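Local structure of SPT6 (Antonospora locustae, 2XP1) at residues H14-N19 with D34-R39; G45-V50 with M61-H66; L92-S97 with I151-M156; Y125-S130 with L137-N142. The protein probably supports transcription elongation as a factor that engages RNA polymerase II through its tandem SH2 domains. All coordinates share one frame; numbering follows the deposited sequence.

The four contacts trace two SH2-like sheets joined by helix 80-100. Contacts 1 and 2 share the first sheet, their centres 11 Å apart, with strand 36-40 bonded to strand 46-52 through Arg39 N and Val48 O at 2.7 Å. Both reach the same sulfate, by way of Arg39 and Tyr46. Contact 4 belongs to the second sheet, about 30 Å from either of them between centres, and holds a second sulfate. Contact 3 lies between: its helical segment touches contact 1 through Leu92 and Phe36, and contact 4 through Leu95 CD2 and Phe129 CZ, 3.4 Å apart. Strand 146-153 joins it to contact 4, where Ile151 N meets Leu137 O at 2.8 Å.

Contact 1: residues H14-N19 with D34-R39; sequences HPLFKN and DDFLIR. With SO4 (sulfate ion), chain B.
Lys18 and Ile38 make the firm link between these segments: Lys18 N donates to Ile38 O at 2.8 Å, almost in line with the carbonyl. A weak return bond runs from Ile38 N to Leu16 O (3.3 Å), so Phe17 and Ile38 form a parallel bridge. Around it, Leu16 CD2 meets Phe36 CE1 at 3.7 Å, obliquely to the ring, while Ile38 CG2 comes to the edge of the Phe17 ring, 4.1 Å from CD1. The next shell fixes the turn that presents Leu16: its N donates to His14 ND1 (3.0 Å) from well out of the imidazole plane, and His14 NE2 is bonded to Asp81. Ile80, Ile84 and Val88 of helix 80-100 back the apolar side; the two strands flank helix 22-31 in a beta-alpha-beta unit. Strand 36-40 carries the FLIR sequence, a form of the SH2 FLVRES motif, whose arginine is Arg39. With its chain extended from CG to NE, Arg39 offers the guanidinium edge to sulfate, NH2 to O1 at 2.7 Å and NH1 to O2 at 3.2 Å. His60 also binds NH2, and Ser42 the sulfate. This two-pronged, in-plane grip on a tetrahedral anion is consistent with a phosphate-binding pocket, as in canonical SH2 domains.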
# COMPACT_ATOMS: atom_id res chain seq x y z
N HIS A 14 -22.77 2.54 -16.24
CA HIS A 14 -22.71 1.82 -14.99
C HIS A 14 -23.83 2.22 -14.02
O HIS A 14 -24.11 3.40 -13.87
CB HIS A 14 -21.37 1.96 -14.30
CG HIS A 14 -21.16 0.94 -13.24
ND1 HIS A 14 -21.48 1.16 -11.92
CD2 HIS A 14 -20.73 -0.34 -13.31
CE1 HIS A 14 -21.21 0.08 -11.21
NE2 HIS A 14 -20.77 -0.86 -12.04
N PRO A 15 -24.45 1.23 -13.36
CA PRO A 15 -25.58 1.48 -12.43
C PRO A 15 -25.23 2.34 -11.22
O PRO A 15 -26.12 2.97 -10.62
CB PRO A 15 -26.01 0.07 -11.99
CG PRO A 15 -24.96 -0.91 -12.55
CD PRO A 15 -24.34 -0.19 -13.74
N LEU A 16 -23.96 2.40 -10.85
CA LEU A 16 -23.64 3.23 -9.71
C LEU A 16 -23.40 4.65 -10.08
O LEU A 16 -23.30 5.50 -9.22
CB LEU A 16 -22.46 2.67 -8.93
CG LEU A 16 -22.96 1.49 -8.09
CD1 LEU A 16 -21.89 0.45 -8.13
CD2 LEU A 16 -23.26 1.86 -6.68
N PHE A 17 -23.29 4.91 -11.39
CA PHE A 17 -23.05 6.26 -11.88
C PHE A 17 -24.30 7.12 -11.73
O PHE A 17 -25.37 6.76 -12.23
CB PHE A 17 -22.60 6.24 -13.34
CG PHE A 17 -22.44 7.61 -13.93
CD1 PHE A 17 -21.24 8.33 -13.74
CD2 PHE A 17 -23.44 8.18 -14.68
CE1 PHE A 17 -21.08 9.62 -14.26
CE2 PHE A 17 -23.29 9.46 -15.20
CZ PHE A 17 -22.09 10.18 -14.98
N LYS A 18 -24.16 8.24 -11.03
CA LYS A 18 -25.22 9.23 -10.86
C LYS A 18 -24.76 10.52 -11.51
O LYS A 18 -23.60 10.94 -11.38
CB LYS A 18 -25.52 9.47 -9.38
CG LYS A 18 -26.03 8.24 -8.58
CD LYS A 18 -27.56 8.21 -8.38
CE LYS A 18 -28.04 7.14 -7.38
NZ LYS A 18 -27.66 5.71 -7.77
N ASN A 19 -25.68 11.15 -12.24
CA ASN A 19 -25.41 12.39 -12.91
C ASN A 19 -25.54 13.51 -11.90
O ASN A 19 -26.50 14.26 -11.93
CB ASN A 19 -26.38 12.57 -14.09
CG ASN A 19 -26.11 13.86 -14.91
OD1 ASN A 19 -24.95 14.29 -15.05
ND2 ASN A 19 -27.19 14.48 -15.44
N ASP A 34 -27.53 5.03 1.34
CA ASP A 34 -26.33 4.77 0.53
C ASP A 34 -25.07 5.37 1.15
O ASP A 34 -25.10 6.49 1.68
CB ASP A 34 -26.46 5.37 -0.89
CG ASP A 34 -27.55 4.73 -1.72
OD1 ASP A 34 -28.27 3.85 -1.20
OD2 ASP A 34 -27.72 5.13 -2.91
N ASP A 35 -23.96 4.63 1.05
CA ASP A 35 -22.70 5.03 1.63
C ASP A 35 -21.77 5.69 0.64
O ASP A 35 -20.82 6.37 1.06
CB ASP A 35 -21.98 3.80 2.17
CG ASP A 35 -22.56 3.31 3.47
OD1 ASP A 35 -23.35 4.06 4.11
OD2 ASP A 35 -22.21 2.16 3.84
N PHE A 36 -22.00 5.46 -0.67
CA PHE A 36 -21.15 5.99 -1.75
C PHE A 36 -21.88 6.00 -3.09
O PHE A 36 -22.91 5.36 -3.26
CB PHE A 36 -19.89 5.14 -1.90
CG PHE A 36 -20.17 3.79 -2.47
CD1 PHE A 36 -20.09 3.58 -3.83
CD2 PHE A 36 -20.52 2.74 -1.64
CE1 PHE A 36 -20.35 2.33 -4.38
CE2 PHE A 36 -20.79 1.49 -2.16
CZ PHE A 36 -20.71 1.28 -3.55
N LEU A 37 -21.35 6.72 -4.05
CA LEU A 37 -21.91 6.68 -5.41
C LEU A 37 -20.76 7.12 -6.23
O LEU A 37 -19.72 7.45 -5.68
CB LEU A 37 -23.09 7.67 -5.58
CG LEU A 37 -22.88 9.12 -5.11
CD1 LEU A 37 -22.10 9.88 -6.12
CD2 LEU A 37 -24.26 9.84 -4.81
N ILE A 38 -20.92 7.10 -7.54
CA ILE A 38 -19.93 7.63 -8.44
C ILE A 38 -20.63 8.74 -9.17
O ILE A 38 -21.76 8.56 -9.62
CB ILE A 38 -19.54 6.53 -9.40
CG1 ILE A 38 -18.77 5.46 -8.63
CG2 ILE A 38 -18.84 7.05 -10.64
CD1 ILE A 38 -18.65 4.23 -9.40
N ARG A 39 -19.99 9.90 -9.24
CA ARG A 39 -20.62 11.05 -9.87
C ARG A 39 -19.84 11.43 -11.11
O ARG A 39 -18.79 10.85 -11.37
CB ARG A 39 -20.67 12.22 -8.91
CG ARG A 39 -19.31 12.76 -8.45
CD ARG A 39 -19.48 14.11 -7.72
NE ARG A 39 -18.22 14.56 -7.15
CZ ARG A 39 -17.29 15.25 -7.82
NH1 ARG A 39 -17.48 15.61 -9.12
NH2 ARG A 39 -16.17 15.59 -7.19
S SO4 B . -14.27 17.48 -10.07
O1 SO4 B . -14.37 16.80 -8.79
O2 SO4 B . -15.39 17.19 -10.95
O3 SO4 B . -13.04 17.01 -10.70
O4 SO4 B . -14.22 18.93 -9.91

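Contact 2: residues G45-V50 with M61-H66; sequences GYCVLV and MKIEEH. With SO4 (sulfate ion), chain B.
Tyr46 to Leu49 pair with Met61 to Glu64 in the antiparallel beta hairpin at the centre of the first SH2 sheet, beside the sulfate pocket. Cys47 and Ile63 form a hydrogen-bonded pair, Ile63 N to Cys47 O at 2.7 Å and Cys47 N to Ile63 O at 2.9 Å, and Leu49 with Met61 repeats the pattern. Towards the open end Gly45 O takes Glu65 N. On one face, Lys62 lies across Tyr46: its CG is anti to the backbone N (chi1 -173°), which lays CD over the middle of the ring, 3.8 Å from the centroid, as a CH-pi contact. NZ runs on to 5.6 Å from that centroid, at most a weak attraction. Val48 CG2 meets the edge of the same ring, whose OH donates to sulfate O3 at 2.7 Å. A phenylalanine in place of Tyr46 would probably leave that sulfate oxygen without its hydroxyl partner. The other face is apolar. Cys47 SG packs on Ile63 CB at 3.9 Å, Ile63 CD1 on Leu49 CB at 3.8 Å, and Leu49 runs alongside Met61, both against Tyr87 of helix 80-100, while Ile63 meets Val83. The hairpin thus turns an apolar face to the helix, and the face bearing Tyr46 to the anion, where the Tyr46 hydroxyl joins Arg39 and Ser42; such a cluster would suit a phosphate.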
# COMPACT_ATOMS: atom_id res chain seq x y z
N GLY A 45 -12.85 12.32 -19.20
CA GLY A 45 -11.86 11.27 -18.92
C GLY A 45 -12.02 10.53 -17.61
O GLY A 45 -11.38 9.50 -17.39
N TYR A 46 -12.86 11.05 -16.72
CA TYR A 46 -12.97 10.46 -15.39
C TYR A 46 -14.35 10.62 -14.74
O TYR A 46 -15.11 11.53 -15.08
CB TYR A 46 -11.87 11.03 -14.49
CG TYR A 46 -12.05 12.49 -14.15
CD1 TYR A 46 -12.75 12.89 -13.01
CD2 TYR A 46 -11.55 13.48 -14.98
CE1 TYR A 46 -12.91 14.26 -12.72
CE2 TYR A 46 -11.72 14.83 -14.69
CZ TYR A 46 -12.40 15.21 -13.56
OH TYR A 46 -12.55 16.56 -13.29
N CYS A 47 -14.66 9.73 -13.79
CA CYS A 47 -15.75 9.99 -12.88
C CYS A 47 -15.15 10.08 -11.48
O CYS A 47 -13.94 9.98 -11.31
CB CYS A 47 -16.80 8.89 -12.96
SG CYS A 47 -16.11 7.24 -12.84
N VAL A 48 -16.00 10.29 -10.48
CA VAL A 48 -15.50 10.50 -9.14
C VAL A 48 -16.32 9.69 -8.16
O VAL A 48 -17.56 9.75 -8.15
CB VAL A 48 -15.53 11.98 -8.71
CG1 VAL A 48 -14.92 12.09 -7.32
CG2 VAL A 48 -14.76 12.87 -9.66
N LEU A 49 -15.61 8.92 -7.36
CA LEU A 49 -16.17 8.11 -6.32
C LEU A 49 -16.37 9.06 -5.15
O LEU A 49 -15.46 9.80 -4.81
CB LEU A 49 -15.15 7.03 -5.94
CG LEU A 49 -15.36 6.22 -4.67
CD1 LEU A 49 -16.57 5.35 -4.87
CD2 LEU A 49 -14.12 5.34 -4.39
N VAL A 50 -17.57 9.05 -4.58
CA VAL A 50 -17.88 9.86 -3.42
C VAL A 50 -18.30 8.84 -2.36
O VAL A 50 -19.23 8.06 -2.57
CB VAL A 50 -19.03 10.88 -3.69
CG1 VAL A 50 -19.22 11.87 -2.50
CG2 VAL A 50 -18.80 11.67 -5.00
N MET A 61 -12.92 10.72 -4.76
CA MET A 61 -11.73 10.18 -5.41
C MET A 61 -11.85 10.06 -6.92
O MET A 61 -12.68 9.32 -7.39
CB MET A 61 -11.42 8.80 -4.86
CG MET A 61 -11.00 8.84 -3.44
SD MET A 61 -10.76 7.16 -2.90
CE MET A 61 -11.63 7.27 -1.37
N LYS A 62 -10.98 10.72 -7.67
CA LYS A 62 -10.95 10.63 -9.12
C LYS A 62 -10.78 9.15 -9.62
O LYS A 62 -9.89 8.44 -9.18
CB LYS A 62 -9.86 11.58 -9.65
CG LYS A 62 -9.78 11.75 -11.16
CD LYS A 62 -9.16 13.11 -11.66
CE LYS A 62 -7.66 13.29 -11.29
NZ LYS A 62 -7.05 14.59 -11.80
N ILE A 63 -11.68 8.68 -10.50
CA ILE A 63 -11.53 7.39 -11.13
C ILE A 63 -11.38 7.69 -12.57
O ILE A 63 -12.33 8.16 -13.21
CB ILE A 63 -12.76 6.47 -10.99
CG1 ILE A 63 -13.00 6.06 -9.52
CG2 ILE A 63 -12.64 5.21 -11.90
CD1 ILE A 63 -14.40 5.38 -9.28
N GLU A 64 -10.20 7.40 -13.10
CA GLU A 64 -9.93 7.63 -14.51
C GLU A 64 -10.32 6.46 -15.39
O GLU A 64 -10.11 5.30 -15.03
CB GLU A 64 -8.47 8.02 -14.74
CG GLU A 64 -8.12 9.35 -14.10
CD GLU A 64 -7.01 10.06 -14.85
OE1 GLU A 64 -7.22 10.30 -16.06
OE2 GLU A 64 -5.94 10.37 -14.23
N GLU A 65 -10.92 6.77 -16.54
CA GLU A 65 -11.28 5.76 -17.52
C GLU A 65 -10.30 5.82 -18.66
O GLU A 65 -10.13 6.86 -19.29
CB GLU A 65 -12.67 6.00 -18.07
CG GLU A 65 -13.08 4.98 -19.12
CD GLU A 65 -14.54 5.11 -19.52
OE1 GLU A 65 -14.81 5.63 -20.63
OE2 GLU A 65 -15.42 4.71 -18.70
N HIS A 66 -9.67 4.67 -18.90
CA HIS A 66 -8.74 4.49 -20.00
C HIS A 66 -9.37 3.45 -20.89
O HIS A 66 -10.48 3.02 -20.61
CB HIS A 66 -7.36 4.06 -19.48
CG HIS A 66 -6.75 5.03 -18.52
ND1 HIS A 66 -6.18 4.64 -17.33
CD2 HIS A 66 -6.67 6.38 -18.56
CE1 HIS A 66 -5.75 5.72 -16.68
NE2 HIS A 66 -6.04 6.78 -17.40
S SO4 B . -14.27 17.48 -10.07
O1 SO4 B . -14.37 16.80 -8.79
O2 SO4 B . -15.39 17.19 -10.95
O3 SO4 B . -13.04 17.01 -10.70
O4 SO4 B . -14.22 18.93 -9.91

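Contact 3: residues L92-S97 with I151-M156; sequences LRNLKS and IGVSDM
Asn94 holds its side chain at a chi1 of -146°, off any staggered value, with OD1 nearly eclipsing CA, so that ND2 points on away from the helix to the end of strand 146-153. Val153, its CG1 anti to the backbone N, sends that methyl back to meet the helix. ND2 of Asn94 donates to Ser154 O at 2.9 Å with an N-H...O angle of 155°. The donor stands 53° out of the carbonyl plane and so lies over the C=O group, away from its lone pairs. The same ND2 lies 3.1 Å from Met156 O. That carbonyl accepts Ser154 N (3.0 Å), closing a tight bend of the 154-156 backbone. Replacing Asn94 with a leucine would probably leave Ser154 O without this donor and deprive the bend of its polar tie to the helix. Beside the amide the contact turns apolar: Val153 CG1 lies 3.8 Å from Asn94 ND2 and 4.1 Å from Leu95 CD2, the leucine and valine crossing at about a right angle. Phe53 touches both of these aliphatic side chains, and Ile98, one turn further along, also packs on Val153. Leu157 of strand 157-159 lies against Asn94, and Met156 reaches Asn161 of the second subunit. Helix 80-100, which packs on the first sheet through Val83 and Val88, is here bound near its C-terminal end to strand 146-153 of the second, with Leu95 also touching Phe129 of strand 124-129.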
# COMPACT_ATOMS: atom_id res chain seq x y z
N LEU A 92 -15.29 0.78 3.50
CA LEU A 92 -16.53 0.76 4.28
C LEU A 92 -16.42 -0.13 5.50
O LEU A 92 -16.95 0.20 6.56
CB LEU A 92 -17.71 0.33 3.42
CG LEU A 92 -17.92 1.17 2.16
CD1 LEU A 92 -19.09 0.64 1.32
CD2 LEU A 92 -18.12 2.64 2.50
N ARG A 93 -15.74 -1.27 5.34
CA ARG A 93 -15.52 -2.19 6.45
C ARG A 93 -14.70 -1.49 7.53
O ARG A 93 -15.04 -1.51 8.70
CB ARG A 93 -14.85 -3.51 5.97
CG ARG A 93 -15.85 -4.55 5.35
CD ARG A 93 -15.15 -5.69 4.61
NE ARG A 93 -16.09 -6.48 3.83
CZ ARG A 93 -16.58 -7.67 4.20
NH1 ARG A 93 -16.21 -8.21 5.35
NH2 ARG A 93 -17.43 -8.31 3.41
N ASN A 94 -13.65 -0.81 7.10
CA ASN A 94 -12.89 0.07 7.96
C ASN A 94 -13.72 1.16 8.68
O ASN A 94 -13.66 1.27 9.90
CB ASN A 94 -11.77 0.70 7.16
CG ASN A 94 -10.56 0.91 7.96
OD1 ASN A 94 -10.48 0.44 9.09
ND2 ASN A 94 -9.60 1.63 7.41
N LEU A 95 -14.48 1.95 7.92
CA LEU A 95 -15.33 2.99 8.51
C LEU A 95 -16.27 2.39 9.54
O LEU A 95 -16.48 3.01 10.60
CB LEU A 95 -16.18 3.66 7.43
CG LEU A 95 -15.47 4.58 6.45
CD1 LEU A 95 -16.44 5.08 5.40
CD2 LEU A 95 -14.87 5.75 7.20
N LYS A 96 -16.85 1.22 9.25
CA LYS A 96 -17.77 0.59 10.22
C LYS A 96 -17.11 0.35 11.58
O LYS A 96 -17.69 0.68 12.62
CB LYS A 96 -18.46 -0.70 9.67
CG LYS A 96 -19.19 -1.56 10.75
CD LYS A 96 -19.98 -2.76 10.18
CE LYS A 96 -20.30 -3.77 11.28
NZ LYS A 96 -21.73 -3.73 11.77
N SER A 97 -15.89 -0.21 11.56
CA SER A 97 -15.14 -0.54 12.80
C SER A 97 -14.83 0.71 13.56
O SER A 97 -15.01 0.77 14.77
CB SER A 97 -13.80 -1.23 12.48
OG SER A 97 -14.00 -2.43 11.73
N ILE A 151 -4.75 10.18 10.95
CA ILE A 151 -4.61 8.83 10.48
C ILE A 151 -5.33 8.71 9.15
O ILE A 151 -6.45 9.17 9.02
CB ILE A 151 -5.19 7.85 11.51
CG1 ILE A 151 -4.41 7.95 12.82
CG2 ILE A 151 -5.21 6.43 11.00
CD1 ILE A 151 -5.16 7.35 14.05
N GLY A 152 -4.70 8.08 8.16
CA GLY A 152 -5.36 7.88 6.86
C GLY A 152 -6.40 6.78 6.94
O GLY A 152 -6.22 5.79 7.64
N VAL A 153 -7.50 6.93 6.23
CA VAL A 153 -8.50 5.86 6.21
C VAL A 153 -8.69 5.29 4.79
O VAL A 153 -9.37 5.92 3.95
CB VAL A 153 -9.89 6.32 6.75
CG1 VAL A 153 -10.81 5.17 6.80
CG2 VAL A 153 -9.77 6.95 8.15
N SER A 154 -8.16 4.09 4.59
CA SER A 154 -8.23 3.37 3.33
C SER A 154 -8.76 1.98 3.72
O SER A 154 -9.72 1.90 4.49
CB SER A 154 -6.83 3.31 2.72
OG SER A 154 -5.90 2.80 3.72
N ASP A 155 -8.16 0.89 3.25
CA ASP A 155 -8.58 -0.41 3.79
C ASP A 155 -7.94 -0.64 5.15
O ASP A 155 -8.35 -1.51 5.93
CB ASP A 155 -8.31 -1.57 2.84
CG ASP A 155 -6.86 -1.84 2.63
OD1 ASP A 155 -6.47 -3.03 2.72
OD2 ASP A 155 -6.11 -0.88 2.35
N MET A 156 -6.94 0.17 5.41
CA MET A 156 -6.24 0.11 6.65
C MET A 156 -6.26 1.47 7.23
O MET A 156 -6.71 2.41 6.61
CB MET A 156 -4.78 -0.35 6.46
CG MET A 156 -4.64 -1.66 5.72
SD MET A 156 -5.11 -3.14 6.65
CE MET A 156 -3.77 -3.37 7.78

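Contact 4: residues Y125-S130 with L137-N142; sequences YAFYFS and LTFAYN. With SO4 (sulfate ion), chain C.
Strands 125-129 and 137-142 form a largely buried antiparallel hairpin at one side of the second SH2 sheet, where Phe127 also bonds to the backbone of Lys103 and Phe105; paired backbone bonds join Ala126 to Ala140 and Tyr128 to Thr138. The aromatic face gathers Tyr125, Phe127 and Phe139. Phe139 CD1 lies over a face of the Phe127 ring, 3.5 Å from CZ, with the planes inclined at 34°, and its CE1 reaches Tyr125 CB at 3.5 Å. Next along, Leu137 divides its methyls: CD2 meets Phe127 CD2 at 3.6 Å and CD1 lies over the ring of Phe129. Helix 167-175 covers the first group through Phe170, helix 80-100 the second through Ile98. On the opposite face Thr138 CB sits over the Tyr128 ring, offset toward its rim, and CG2 is 3.7 Å from CZ. With OG1 anti to its carbonyl carbon (chi1 -58°), Thr138 turns the hydroxyl off that ring to sulfate O3 at 3.0 Å, while Ser130 OG donates to O4 at 2.6 Å. Tyr150 OH and the backbone amides of Arg131 and Lys132 also bind this ion. Unlike the arginine-gripped sulfate, it is held by hydroxyls and amides, consistent with but not proving a second anion site.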
# COMPACT_ATOMS: atom_id res chain seq x y z
N TYR A 125 -7.81 10.17 25.36
CA TYR A 125 -7.73 10.30 23.93
C TYR A 125 -9.03 9.99 23.30
O TYR A 125 -9.82 9.25 23.86
CB TYR A 125 -6.66 9.38 23.37
CG TYR A 125 -6.85 7.92 23.67
CD1 TYR A 125 -7.47 7.08 22.74
CD2 TYR A 125 -6.42 7.37 24.88
CE1 TYR A 125 -7.63 5.71 23.01
CE2 TYR A 125 -6.58 6.01 25.16
CZ TYR A 125 -7.18 5.19 24.20
OH TYR A 125 -7.36 3.84 24.46
N ALA A 126 -9.24 10.56 22.11
CA ALA A 126 -10.51 10.41 21.43
C ALA A 126 -10.24 10.31 19.98
O ALA A 126 -9.15 10.67 19.54
CB ALA A 126 -11.41 11.61 21.71
N PHE A 127 -11.21 9.80 19.22
CA PHE A 127 -11.08 9.76 17.75
C PHE A 127 -12.31 10.38 17.13
O PHE A 127 -13.40 10.14 17.59
CB PHE A 127 -10.97 8.34 17.21
CG PHE A 127 -9.74 7.62 17.61
CD1 PHE A 127 -9.69 6.94 18.83
CD2 PHE A 127 -8.66 7.56 16.75
CE1 PHE A 127 -8.56 6.24 19.23
CE2 PHE A 127 -7.50 6.88 17.10
CZ PHE A 127 -7.45 6.19 18.38
N TYR A 128 -12.11 11.16 16.06
CA TYR A 128 -13.18 11.72 15.26
C TYR A 128 -12.68 11.98 13.85
O TYR A 128 -11.49 12.15 13.63
CB TYR A 128 -13.72 12.99 15.90
CG TYR A 128 -12.69 14.04 16.30
CD1 TYR A 128 -12.34 15.08 15.42
CD2 TYR A 128 -12.11 14.03 17.57
CE1 TYR A 128 -11.43 16.06 15.79
CE2 TYR A 128 -11.19 15.00 17.95
CZ TYR A 128 -10.86 16.01 17.05
OH TYR A 128 -9.96 16.97 17.40
N PHE A 129 -13.58 11.95 12.87
CA PHE A 129 -13.17 12.19 11.49
C PHE A 129 -12.85 13.64 11.34
O PHE A 129 -13.52 14.46 11.94
CB PHE A 129 -14.28 11.82 10.50
CG PHE A 129 -14.39 10.36 10.31
CD1 PHE A 129 -15.52 9.70 10.71
CD2 PHE A 129 -13.35 9.63 9.79
CE1 PHE A 129 -15.63 8.34 10.54
CE2 PHE A 129 -13.45 8.28 9.66
CZ PHE A 129 -14.61 7.63 10.05
N SER A 130 -11.84 13.90 10.53
CA SER A 130 -11.40 15.26 10.19
C SER A 130 -12.36 15.86 9.18
O SER A 130 -12.71 15.21 8.19
CB SER A 130 -10.00 15.24 9.53
OG SER A 130 -9.59 16.57 9.15
N LEU A 137 -8.85 10.37 9.77
CA LEU A 137 -9.34 10.27 11.16
C LEU A 137 -8.40 11.04 12.09
O LEU A 137 -7.20 10.79 12.09
CB LEU A 137 -9.34 8.81 11.59
CG LEU A 137 -9.71 8.48 13.04
CD1 LEU A 137 -11.15 8.70 13.30
CD2 LEU A 137 -9.33 7.03 13.23
N THR A 138 -8.95 11.94 12.89
CA THR A 138 -8.17 12.66 13.89
C THR A 138 -8.06 11.86 15.17
O THR A 138 -9.05 11.42 15.73
CB THR A 138 -8.77 14.06 14.13
OG1 THR A 138 -8.78 14.76 12.89
CG2 THR A 138 -7.97 14.88 15.10
N PHE A 139 -6.81 11.61 15.58
CA PHE A 139 -6.48 11.06 16.89
C PHE A 139 -6.10 12.24 17.78
O PHE A 139 -5.06 12.86 17.55
CB PHE A 139 -5.29 10.10 16.78
CG PHE A 139 -4.73 9.68 18.11
CD1 PHE A 139 -5.56 9.09 19.08
CD2 PHE A 139 -3.38 9.89 18.41
CE1 PHE A 139 -5.05 8.71 20.33
CE2 PHE A 139 -2.85 9.51 19.66
CZ PHE A 139 -3.69 8.92 20.62
N ALA A 140 -6.94 12.52 18.78
CA ALA A 140 -6.76 13.63 19.71
C ALA A 140 -6.40 13.10 21.08
O ALA A 140 -7.01 12.16 21.57
CB ALA A 140 -8.04 14.46 19.83
N TYR A 141 -5.40 13.70 21.71
CA TYR A 141 -5.04 13.25 23.02
C TYR A 141 -4.62 14.34 23.98
O TYR A 141 -4.07 15.35 23.56
CB TYR A 141 -4.02 12.12 22.96
CG TYR A 141 -2.67 12.48 22.42
CD1 TYR A 141 -1.60 12.67 23.28
CD2 TYR A 141 -2.44 12.56 21.04
CE1 TYR A 141 -0.33 12.99 22.81
CE2 TYR A 141 -1.16 12.86 20.54
CZ TYR A 141 -0.11 13.07 21.45
OH TYR A 141 1.17 13.36 21.02
N ASN A 142 -4.87 14.11 25.26
CA ASN A 142 -4.55 15.06 26.30
C ASN A 142 -3.64 14.45 27.38
O ASN A 142 -4.04 13.51 28.11
CB ASN A 142 -5.84 15.64 26.89
CG ASN A 142 -5.62 16.96 27.62
OD1 ASN A 142 -4.52 17.51 27.63
ND2 ASN A 142 -6.68 17.47 28.24
S SO4 C . -9.81 18.59 11.94
O1 SO4 C . -9.46 19.83 12.63
O2 SO4 C . -11.09 18.79 11.23
O3 SO4 C . -9.96 17.50 12.88
O4 SO4 C . -8.75 18.25 11.00